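Local structure of LacI family sugar-binding transcriptional regulator (Enterococcus faecalis V583, 4RK0) at residues F90-Q95 with S102-T107; Q95-G100 with A136-Q141; I189-Y194 with E220-P225. The protein probably regulates transcription as a LacI-type DNA-binding repressor, with a sugar-binding domain that binds ribose. All blocks are in the same frame, centred on the assembly; numbering follows the deposited sequence.

Contact 1 (F90-Q95 with S102-T107); sequences FIVLDQ and SDAVLT. With RIB (alpha-D-ribofuranose), chain E.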
loop_
_atom_site.group_PDB
_atom_site.type_symbol
_atom_site.label_atom_id
_atom_site.label_comp_id
_atom_site.label_asym_id
_atom_site.label_seq_id
_atom_site.Cartn_x
_atom_site.Cartn_y
_atom_site.Cartn_z
ATOM N N PHE A 90 21.787 -9.330 10.732
ATOM C CA PHE A 90 20.373 -9.312 10.389
ATOM C C PHE A 90 19.477 -9.145 11.614
ATOM O O PHE A 90 19.908 -9.215 12.759
ATOM C CB PHE A 90 20.004 -10.601 9.654
ATOM C CG PHE A 90 20.046 -11.834 10.531
ATOM C CD1 PHE A 90 21.218 -12.543 10.712
ATOM C CD2 PHE A 90 18.920 -12.255 11.192
ATOM C CE1 PHE A 90 21.248 -13.659 11.541
ATOM C CE2 PHE A 90 18.937 -13.364 12.013
ATOM C CZ PHE A 90 20.113 -14.075 12.197
ATOM N N ILE A 91 18.197 -8.900 11.350
ATOM C CA ILE A 91 17.214 -8.728 12.381
ATOM C C ILE A 91 15.886 -9.286 11.831
ATOM O O ILE A 91 15.640 -9.191 10.646
ATOM C CB ILE A 91 17.096 -7.234 12.802
ATOM C CG1 ILE A 91 16.150 -7.068 13.984
ATOM C CG2 ILE A 91 16.709 -6.348 11.618
ATOM C CD1 ILE A 91 16.427 -5.777 14.752
ATOM N N VAL A 92 15.137 -9.932 12.706
ATOM C CA VAL A 92 13.865 -10.572 12.366
ATOM C C VAL A 92 12.680 -9.907 13.087
ATOM O O VAL A 92 12.799 -9.282 14.143
ATOM C CB VAL A 92 13.858 -12.102 12.654
ATOM C CG1 VAL A 92 15.080 -12.777 12.046
ATOM C CG2 VAL A 92 13.698 -12.438 14.131
ATOM N N LEU A 93 11.517 -10.042 12.487
ATOM C CA LEU A 93 10.335 -9.487 13.029
ATOM C C LEU A 93 9.153 -10.090 12.299
ATOM O O LEU A 93 9.291 -10.795 11.282
ATOM C CB LEU A 93 10.307 -7.962 12.846
ATOM C CG LEU A 93 10.184 -7.434 11.428
ATOM C CD1 LEU A 93 9.669 -5.977 11.461
ATOM C CD2 LEU A 93 11.453 -7.568 10.626
ATOM N N ASP A 94 8.007 -9.791 12.868
ATOM C CA ASP A 94 6.710 -10.053 12.271
ATOM C C ASP A 94 6.517 -11.557 12.011
ATOM O O ASP A 94 6.548 -12.338 12.976
ATOM C CB ASP A 94 6.518 -9.226 11.010
ATOM C CG ASP A 94 5.020 -8.995 10.722
ATOM O OD1 ASP A 94 4.317 -8.466 11.614
ATOM O OD2 ASP A 94 4.539 -9.417 9.672
ATOM N N GLN A 95 6.289 -11.954 10.759
ATOM C CA GLN A 95 6.029 -13.378 10.423
ATOM C C GLN A 95 7.262 -14.245 10.522
ATOM O O GLN A 95 7.118 -15.451 10.513
ATOM C CB GLN A 95 5.470 -13.547 9.016
ATOM C CG GLN A 95 4.199 -12.720 8.850
ATOM C CD GLN A 95 3.454 -13.002 7.557
ATOM O OE1 GLN A 95 3.811 -13.884 6.791
ATOM N NE2 GLN A 95 2.406 -12.247 7.322
ATOM N N SER A 102 19.573 -13.862 17.763
ATOM C CA SER A 102 19.595 -12.769 16.842
ATOM C C SER A 102 18.849 -11.615 17.476
ATOM O O SER A 102 18.209 -11.741 18.526
ATOM C CB SER A 102 18.963 -13.140 15.499
ATOM O OG SER A 102 17.568 -13.293 15.617
ATOM N N ASP A 103 18.964 -10.489 16.807
ATOM C CA ASP A 103 18.122 -9.384 17.101
ATOM C C ASP A 103 16.717 -9.684 16.574
ATOM O O ASP A 103 16.560 -10.413 15.591
ATOM C CB ASP A 103 18.662 -8.123 16.400
ATOM C CG ASP A 103 19.955 -7.629 17.015
ATOM O OD1 ASP A 103 20.243 -7.994 18.165
ATOM O OD2 ASP A 103 20.673 -6.865 16.344
ATOM N N ALA A 104 15.726 -9.102 17.232
ATOM C CA ALA A 104 14.311 -9.196 16.827
ATOM C C ALA A 104 13.482 -8.071 17.437
ATOM O O ALA A 104 13.699 -7.653 18.576
ATOM C CB ALA A 104 13.718 -10.541 17.235
ATOM N N VAL A 105 12.507 -7.580 16.688
ATOM C CA VAL A 105 11.550 -6.625 17.270
ATOM C C VAL A 105 10.148 -7.171 17.057
ATOM O O VAL A 105 9.733 -7.310 15.918
ATOM C CB VAL A 105 11.643 -5.259 16.599
ATOM C CG1 VAL A 105 10.835 -4.253 17.420
ATOM C CG2 VAL A 105 13.100 -4.832 16.486
ATOM N N LEU A 106 9.455 -7.497 18.143
ATOM C CA LEU A 106 8.117 -8.040 18.084
ATOM C C LEU A 106 7.110 -6.962 18.447
ATOM O O LEU A 106 7.474 -5.903 18.970
ATOM C CB LEU A 106 7.990 -9.193 19.069
ATOM C CG LEU A 106 8.766 -10.466 18.651
ATOM C CD1 LEU A 106 10.259 -10.324 18.893
ATOM C CD2 LEU A 106 8.194 -11.684 19.355
ATOM N N THR A 107 5.837 -7.211 18.156
ATOM C CA THR A 107 4.799 -6.464 18.792
ATOM C C THR A 107 3.992 -7.463 19.591
ATOM O O THR A 107 4.107 -8.690 19.394
ATOM C CB THR A 107 3.926 -5.677 17.803
ATOM O OG1 THR A 107 3.157 -6.595 17.030
ATOM C CG2 THR A 107 4.770 -4.838 16.891
HETATM O O5 RIB E . -1.779 -7.152 8.322
HETATM C C5 RIB E . -0.671 -7.917 7.874
HETATM C C4 RIB E . -0.401 -8.869 8.957
HETATM O O4 RIB E . 0.620 -9.851 8.642
HETATM C C3 RIB E . -0.025 -7.839 10.004
HETATM O O3 RIB E . -1.026 -8.032 11.005
HETATM C C2 RIB E . 1.424 -8.240 10.295
HETATM O O2 RIB E . 1.675 -8.325 11.676
HETATM C C1 RIB E . 1.736 -9.502 9.472
HETATM O O1 RIB E . 2.284 -10.541 10.265
HETATM O O HOH W 1 20.654 -6.644 13.865
HETATM O O HOH W 2 7.153 -7.879 14.833
#

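Contact 2 (Q95-G100 with A136-Q141); sequences QKKAEG and APVNIQ. With RIB (alpha-D-ribofuranose), chain E.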
loop_
_atom_site.group_PDB
_atom_site.type_symbol
_atom_site.label_atom_id
_atom_site.label_comp_id
_atom_site.label_asym_id
_atom_site.label_seq_id
_atom_site.Cartn_x
_atom_site.Cartn_y
_atom_site.Cartn_z
ATOM N N GLN A 95 6.289 -11.954 10.759
ATOM C CA GLN A 95 6.029 -13.378 10.423
ATOM C C GLN A 95 7.262 -14.245 10.522
ATOM O O GLN A 95 7.118 -15.451 10.513
ATOM C CB GLN A 95 5.470 -13.547 9.016
ATOM C CG GLN A 95 4.199 -12.720 8.850
ATOM C CD GLN A 95 3.454 -13.002 7.557
ATOM O OE1 GLN A 95 3.811 -13.884 6.791
ATOM N NE2 GLN A 95 2.406 -12.247 7.322
ATOM N N LYS A 96 8.451 -13.651 10.568
ATOM C CA LYS A 96 9.681 -14.435 10.826
ATOM C C LYS A 96 9.901 -14.645 12.308
ATOM O O LYS A 96 10.174 -13.696 13.046
ATOM C CB LYS A 96 10.919 -13.752 10.251
ATOM C CG LYS A 96 12.252 -14.447 10.549
ATOM C CD LYS A 96 12.302 -15.863 9.934
ATOM C CE LYS A 96 13.415 -16.727 10.541
ATOM N NZ LYS A 96 13.245 -18.182 10.252
ATOM N N LYS A 97 9.793 -15.898 12.734
ATOM C CA LYS A 97 9.967 -16.289 14.103
ATOM C C LYS A 97 11.455 -16.241 14.527
ATOM O O LYS A 97 12.327 -16.655 13.778
ATOM C CB LYS A 97 9.383 -17.695 14.298
ATOM C CG LYS A 97 9.735 -18.401 15.593
ATOM C CD LYS A 97 9.191 -17.690 16.815
ATOM C CE LYS A 97 9.346 -18.580 18.039
ATOM N NZ LYS A 97 9.923 -17.826 19.181
ATOM N N ALA A 98 11.720 -15.683 15.707
ATOM C CA ALA A 98 13.073 -15.576 16.230
ATOM C C ALA A 98 13.449 -16.875 16.929
ATOM O O ALA A 98 12.683 -17.403 17.735
ATOM C CB ALA A 98 13.173 -14.416 17.211
ATOM N N GLU A 99 14.645 -17.363 16.639
ATOM C CA GLU A 99 15.208 -18.481 17.401
ATOM C C GLU A 99 15.717 -18.007 18.782
ATOM O O GLU A 99 15.585 -18.720 19.783
ATOM C CB GLU A 99 16.293 -19.231 16.605
ATOM C CG GLU A 99 17.150 -18.385 15.667
ATOM C CD GLU A 99 17.893 -19.222 14.651
ATOM O OE1 GLU A 99 18.029 -18.765 13.496
ATOM O OE2 GLU A 99 18.335 -20.337 14.995
ATOM N N GLY A 100 16.260 -16.794 18.846
ATOM C CA GLY A 100 16.788 -16.255 20.106
ATOM C C GLY A 100 18.287 -15.996 20.121
ATOM O O GLY A 100 18.823 -15.535 21.133
ATOM N N ALA A 136 -0.807 -20.604 10.225
ATOM C CA ALA A 136 -0.518 -19.194 10.409
ATOM C C ALA A 136 0.902 -18.995 10.914
ATOM O O ALA A 136 1.396 -19.824 11.667
ATOM C CB ALA A 136 -1.515 -18.622 11.403
ATOM N N PRO A 137 1.562 -17.882 10.528
ATOM C CA PRO A 137 2.814 -17.511 11.178
ATOM C C PRO A 137 2.640 -17.382 12.673
ATOM O O PRO A 137 1.525 -17.169 13.145
ATOM C CB PRO A 137 3.159 -16.161 10.547
ATOM C CG PRO A 137 2.505 -16.206 9.211
ATOM C CD PRO A 137 1.236 -16.974 9.413
ATOM N N VAL A 138 3.730 -17.557 13.428
ATOM C CA VAL A 138 3.616 -17.616 14.885
ATOM C C VAL A 138 3.033 -16.338 15.510
ATOM O O VAL A 138 2.191 -16.425 16.394
ATOM C CB VAL A 138 4.971 -17.965 15.537
ATOM C CG1 VAL A 138 4.867 -17.904 17.048
ATOM C CG2 VAL A 138 5.395 -19.372 15.095
ATOM N N ASN A 139 3.440 -15.174 15.004
ATOM C CA ASN A 139 2.936 -13.923 15.509
ATOM C C ASN A 139 1.421 -13.850 15.383
ATOM O O ASN A 139 0.732 -13.434 16.305
ATOM C CB ASN A 139 3.661 -12.735 14.833
ATOM C CG ASN A 139 3.359 -12.600 13.330
ATOM O OD1 ASN A 139 3.346 -13.578 12.556
ATOM N ND2 ASN A 139 3.177 -11.358 12.899
ATOM N N ILE A 140 0.898 -14.350 14.271
ATOM C CA ILE A 140 -0.533 -14.325 14.040
ATOM C C ILE A 140 -1.236 -15.349 14.921
ATOM O O ILE A 140 -2.242 -15.023 15.540
ATOM C CB ILE A 140 -0.858 -14.518 12.554
ATOM C CG1 ILE A 140 -0.391 -13.261 11.815
ATOM C CG2 ILE A 140 -2.342 -14.759 12.392
ATOM C CD1 ILE A 140 -0.296 -13.388 10.312
ATOM N N GLN A 141 -0.635 -16.540 15.051
ATOM C CA GLN A 141 -1.167 -17.578 15.892
ATOM C C GLN A 141 -1.279 -17.066 17.316
ATOM O O GLN A 141 -2.263 -17.319 17.977
ATOM C CB GLN A 141 -0.282 -18.855 15.859
ATOM C CG GLN A 141 -1.008 -20.074 16.430
ATOM C CD GLN A 141 -2.159 -20.564 15.553
ATOM O OE1 GLN A 141 -3.269 -20.838 16.030
ATOM N NE2 GLN A 141 -1.899 -20.679 14.264
HETATM O O5 RIB E . -1.779 -7.152 8.322
HETATM C C5 RIB E . -0.671 -7.917 7.874
HETATM C C4 RIB E . -0.401 -8.869 8.957
HETATM O O4 RIB E . 0.620 -9.851 8.642
HETATM C C3 RIB E . -0.025 -7.839 10.004
HETATM O O3 RIB E . -1.026 -8.032 11.005
HETATM C C2 RIB E . 1.424 -8.240 10.295
HETATM O O2 RIB E . 1.675 -8.325 11.676
HETATM C C1 RIB E . 1.736 -9.502 9.472
HETATM O O1 RIB E . 2.284 -10.541 10.265
HETATM O O HOH W 3 6.302 -17.574 11.932
#

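Contact 3 (I189-Y194 with E220-P225); sequences IAFGLY and EYVSPP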
loop_
_atom_site.group_PDB
_atom_site.type_symbol
_atom_site.label_atom_id
_atom_site.label_comp_id
_atom_site.label_asym_id
_atom_site.label_seq_id
_atom_site.Cartn_x
_atom_site.Cartn_y
_atom_site.Cartn_z
ATOM N N ILE A 189 -8.427 -8.697 6.053
ATOM C CA ILE A 189 -9.545 -9.640 6.183
ATOM C C ILE A 189 -10.861 -8.938 6.528
ATOM O O ILE A 189 -11.920 -9.295 5.990
ATOM C CB ILE A 189 -9.268 -10.714 7.238
ATOM C CG1 ILE A 189 -8.185 -11.634 6.696
ATOM C CG2 ILE A 189 -10.525 -11.506 7.559
ATOM C CD1 ILE A 189 -7.742 -12.745 7.642
ATOM N N ALA A 190 -10.814 -8.027 7.499
ATOM C CA ALA A 190 -11.979 -7.284 7.914
ATOM C C ALA A 190 -12.614 -6.510 6.745
ATOM O O ALA A 190 -13.847 -6.441 6.631
ATOM C CB ALA A 190 -11.607 -6.282 8.995
ATOM N N PHE A 191 -11.779 -5.887 5.932
ATOM C CA PHE A 191 -12.316 -5.175 4.754
ATOM C C PHE A 191 -13.040 -6.130 3.817
ATOM O O PHE A 191 -14.090 -5.786 3.215
ATOM C CB PHE A 191 -11.252 -4.374 4.000
ATOM C CG PHE A 191 -10.524 -3.368 4.843
ATOM C CD1 PHE A 191 -11.133 -2.768 5.952
ATOM C CD2 PHE A 191 -9.213 -3.038 4.539
ATOM C CE1 PHE A 191 -10.448 -1.859 6.743
ATOM C CE2 PHE A 191 -8.525 -2.142 5.331
ATOM C CZ PHE A 191 -9.149 -1.554 6.431
ATOM N N GLY A 192 -12.545 -7.346 3.726
ATOM C CA GLY A 192 -13.172 -8.370 2.887
ATOM C C GLY A 192 -14.527 -8.763 3.403
ATOM O O GLY A 192 -15.477 -8.884 2.640
ATOM N N LEU A 193 -14.596 -8.976 4.712
ATOM C CA LEU A 193 -15.858 -9.169 5.431
ATOM C C LEU A 193 -16.874 -8.090 5.166
ATOM O O LEU A 193 -18.048 -8.398 4.840
ATOM C CB LEU A 193 -15.612 -9.306 6.940
ATOM C CG LEU A 193 -14.719 -10.482 7.371
ATOM C CD1 LEU A 193 -14.467 -10.444 8.871
ATOM C CD2 LEU A 193 -15.357 -11.784 7.006
ATOM N N TYR A 194 -16.451 -6.848 5.319
ATOM C CA TYR A 194 -17.322 -5.695 5.016
ATOM C C TYR A 194 -17.966 -5.847 3.632
ATOM O O TYR A 194 -19.177 -5.711 3.494
ATOM C CB TYR A 194 -16.554 -4.380 5.030
ATOM C CG TYR A 194 -16.441 -3.658 6.359
ATOM C CD1 TYR A 194 -16.123 -4.335 7.540
ATOM C CD2 TYR A 194 -16.566 -2.270 6.417
ATOM C CE1 TYR A 194 -16.019 -3.661 8.754
ATOM C CE2 TYR A 194 -16.448 -1.581 7.610
ATOM C CZ TYR A 194 -16.168 -2.275 8.790
ATOM O OH TYR A 194 -16.065 -1.525 9.951
ATOM N N GLU A 220 -10.337 4.135 9.053
ATOM C CA GLU A 220 -11.160 5.347 9.251
ATOM C C GLU A 220 -11.952 5.743 7.997
ATOM O O GLU A 220 -12.782 6.633 8.065
ATOM C CB GLU A 220 -10.268 6.507 9.670
ATOM C CG GLU A 220 -9.411 6.224 10.906
ATOM C CD GLU A 220 -8.728 7.448 11.479
ATOM O OE1 GLU A 220 -8.440 8.396 10.721
ATOM O OE2 GLU A 220 -8.449 7.446 12.699
ATOM N N TYR A 221 -11.689 5.084 6.870
ATOM C CA TYR A 221 -12.365 5.343 5.591
ATOM C C TYR A 221 -13.393 4.310 5.140
ATOM O O TYR A 221 -14.118 4.517 4.172
ATOM C CB TYR A 221 -11.304 5.573 4.510
ATOM C CG TYR A 221 -10.406 6.670 4.900
ATOM C CD1 TYR A 221 -9.249 6.447 5.674
ATOM C CD2 TYR A 221 -10.711 7.981 4.539
ATOM C CE1 TYR A 221 -8.427 7.503 6.049
ATOM C CE2 TYR A 221 -9.911 9.027 4.918
ATOM C CZ TYR A 221 -8.766 8.797 5.674
ATOM O OH TYR A 221 -8.014 9.902 6.015
ATOM N N VAL A 222 -13.492 3.202 5.846
ATOM C CA VAL A 222 -14.551 2.240 5.598
ATOM C C VAL A 222 -15.789 2.633 6.426
ATOM O O VAL A 222 -15.696 3.486 7.307
ATOM C CB VAL A 222 -14.081 0.818 5.857
ATOM C CG1 VAL A 222 -13.045 0.442 4.790
ATOM C CG2 VAL A 222 -13.469 0.650 7.263
ATOM N N SER A 223 -16.918 1.998 6.126
ATOM C CA SER A 223 -18.199 2.343 6.728
ATOM C C SER A 223 -18.838 1.101 7.286
ATOM O O SER A 223 -19.152 0.162 6.540
ATOM C CB SER A 223 -19.131 2.999 5.704
ATOM O OG SER A 223 -18.963 4.410 5.736
ATOM N N PRO A 224 -18.971 1.045 8.610
ATOM C CA PRO A 224 -18.534 2.070 9.546
ATOM C C PRO A 224 -17.029 2.021 9.857
ATOM O O PRO A 224 -16.400 1.007 9.579
ATOM C CB PRO A 224 -19.337 1.723 10.806
ATOM C CG PRO A 224 -19.404 0.238 10.750
ATOM C CD PRO A 224 -19.474 -0.158 9.289
ATOM N N PRO A 225 -16.466 3.091 10.466
ATOM C CA PRO A 225 -15.055 3.048 10.820
ATOM C C PRO A 225 -14.770 1.829 11.709
ATOM O O PRO A 225 -15.577 1.502 12.611
ATOM C CB PRO A 225 -14.807 4.370 11.519
ATOM C CG PRO A 225 -15.823 5.283 10.918
ATOM C CD PRO A 225 -17.012 4.460 10.562
#

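Contact 1 (F90-Q95 with S102-T107)
Val92 lays its CG2 methyl against CB of Ala104, 3.6 Å away, where two neighbouring parallel strands pair in the sheet of the N-terminal half of a periplasmic-binding-protein fold. The short strand axes approach to 4.7 Å and diverge by 25°. Two backbone bonds fix the register: Val92 N to Asp103 O at 3.3 Å, and Val105 N back to Val92 O at 3.1 Å. Asp103 O is gripped from both faces of its carbonyl plane, since Ser102 OG also donates to it from the side opposite Val92 N. On the sheet face that carries Ile91 and Val105, Ile91 holds CG1 anti to its own N (chi1 -175°). The extended branch therefore carries CD1 over CB of Asp103 (3.6 Å) and on to CG2 of Val105, under the cover of Thr240 of helix 233-249. The Asp103 carboxylate forms a salt bridge with Arg247 and accepts from Glu256 N, and a water joins its OD2 to Phe90 O. At Asp94 a water takes the place of a direct bond, accepting from Asp94 N and donating to Val105 O. Here the chain enters the sugar site, where ribose O2 donates to Asp94 OD1 at 2.6 Å.

Contact 2 (Q95-G100 with A136-Q141)
The flat carboxamide of Gln95 has the ring of Pro137 over one face, with CG of the proline 3.6 Å from Gln95 OE1 and almost as near to CD. Beyond the NE2 end, close to the amide plane, lies ribose; Ile140 CD1, 4.2 Å from Gln95 NE2, stands on the same face as Pro137. The second flat group, the Asn139 amide, is turned about 45° to the first. Main-chain atoms lie over one of its faces: Asp94 O stands above Asn139 CG, and CA of Gln95 is 3.4 Å from Asn139 OD1.

CB and CG of the glutamine lie alongside CB and CG of the proline. The chain is extended beyond CG (chi2 -171°), which carries NE2 past the proline to the sugar. NE2 donates to ribose O4 at 3.3 Å and makes a weak, longer bond to O1. From the first turn of helix 138-150, Asn139 ND2 reaches the same O1 at 2.9 Å in a nearly straight bond (163°).

Pro137 occupies the N-cap position, and its O receives Gln141 N. One water ties the backbones together, donating to Gln95 O (2.7 Å) and accepting from Val138 N at the start of the helix. Farther out, CD of Lys97 comes only loosely to CG1 of Val138, while NZ turns back to Ala98 O.

The two segments belong to different halves of the periplasmic-binding-protein fold. Direct hydrogen bonds between them are absent; packing, one water and donation to ribose O1, nearly straight from Asn139 and weak from Gln95, join them. The bound sugar thus bridges the two walls of the cleft, consistent with ligand-linked closure in this fold.

Contact 3 (I189-Y194 with E220-P225)
Tyr194 drives its hydroxyl into the loop at Ser223 and Pro224, and the tight part of the contact is built around that bond. OH donates to Pro224 O at 2.6 Å, arriving tilted 28° from the carbonyl plane. Relative to the ring, this oxygen lies at the edge, near the ring plane, while CE2 also meets Ser223 O at 3.4 Å from an oblique direction. The peptide bond before Pro224 is cis, and CD of this proline lies 3.7 Å from Tyr194 CE2. Val222 packs against both aromatic rings, its side chain crossing each at about a right angle. CG2 touches Tyr194 CE2 at 3.7 Å and also borders the Phe191 ring, while CG1, anti to the carbonyl carbon (chi1 -68°), meets Phe191 CD1 at 3.9 Å.

The solvent side is much looser. Ser223 is exposed and its CB leads away from the helix, so its part in the contact is made by the backbone; Pro225 comes no nearer than 4.0 Å, between its C and Tyr194 OH.

Met218 of the second subunit packs on both Phe191 and Val222, which places this contact at the interface with that subunit. Behind it, Tyr194 leans on Ile210 of strand 209-211 and Leu193 on Ile182 of strand 181-184, while Leu193 also reaches Val171 of helix 164-175.

How the contacts relate
Contact 1 is a buried strand pairing, contact 2 a surface contact at the sugar cleft, and contact 3 a partly buried helix-to-loop contact. Contacts 1 and 2 share Gln95 and both touch ribose; their centres are 9 Å apart, and Ala98 CB packs on Val92 CG2 and Ala104 CB. Contact 3 lies on the opposite side of the chain's centre, about 29 Å from contact 1 and 26 Å from contact 2, centre to centre. Chemistry follows place: backbone bonds hold the sheet, side-chain packing, a water and the ligand join the cleft walls, and a tyrosine hydroxyl with apolar packing ties helix 187-199 to the loop between strands 209-211 and 228-230 near the second subunit.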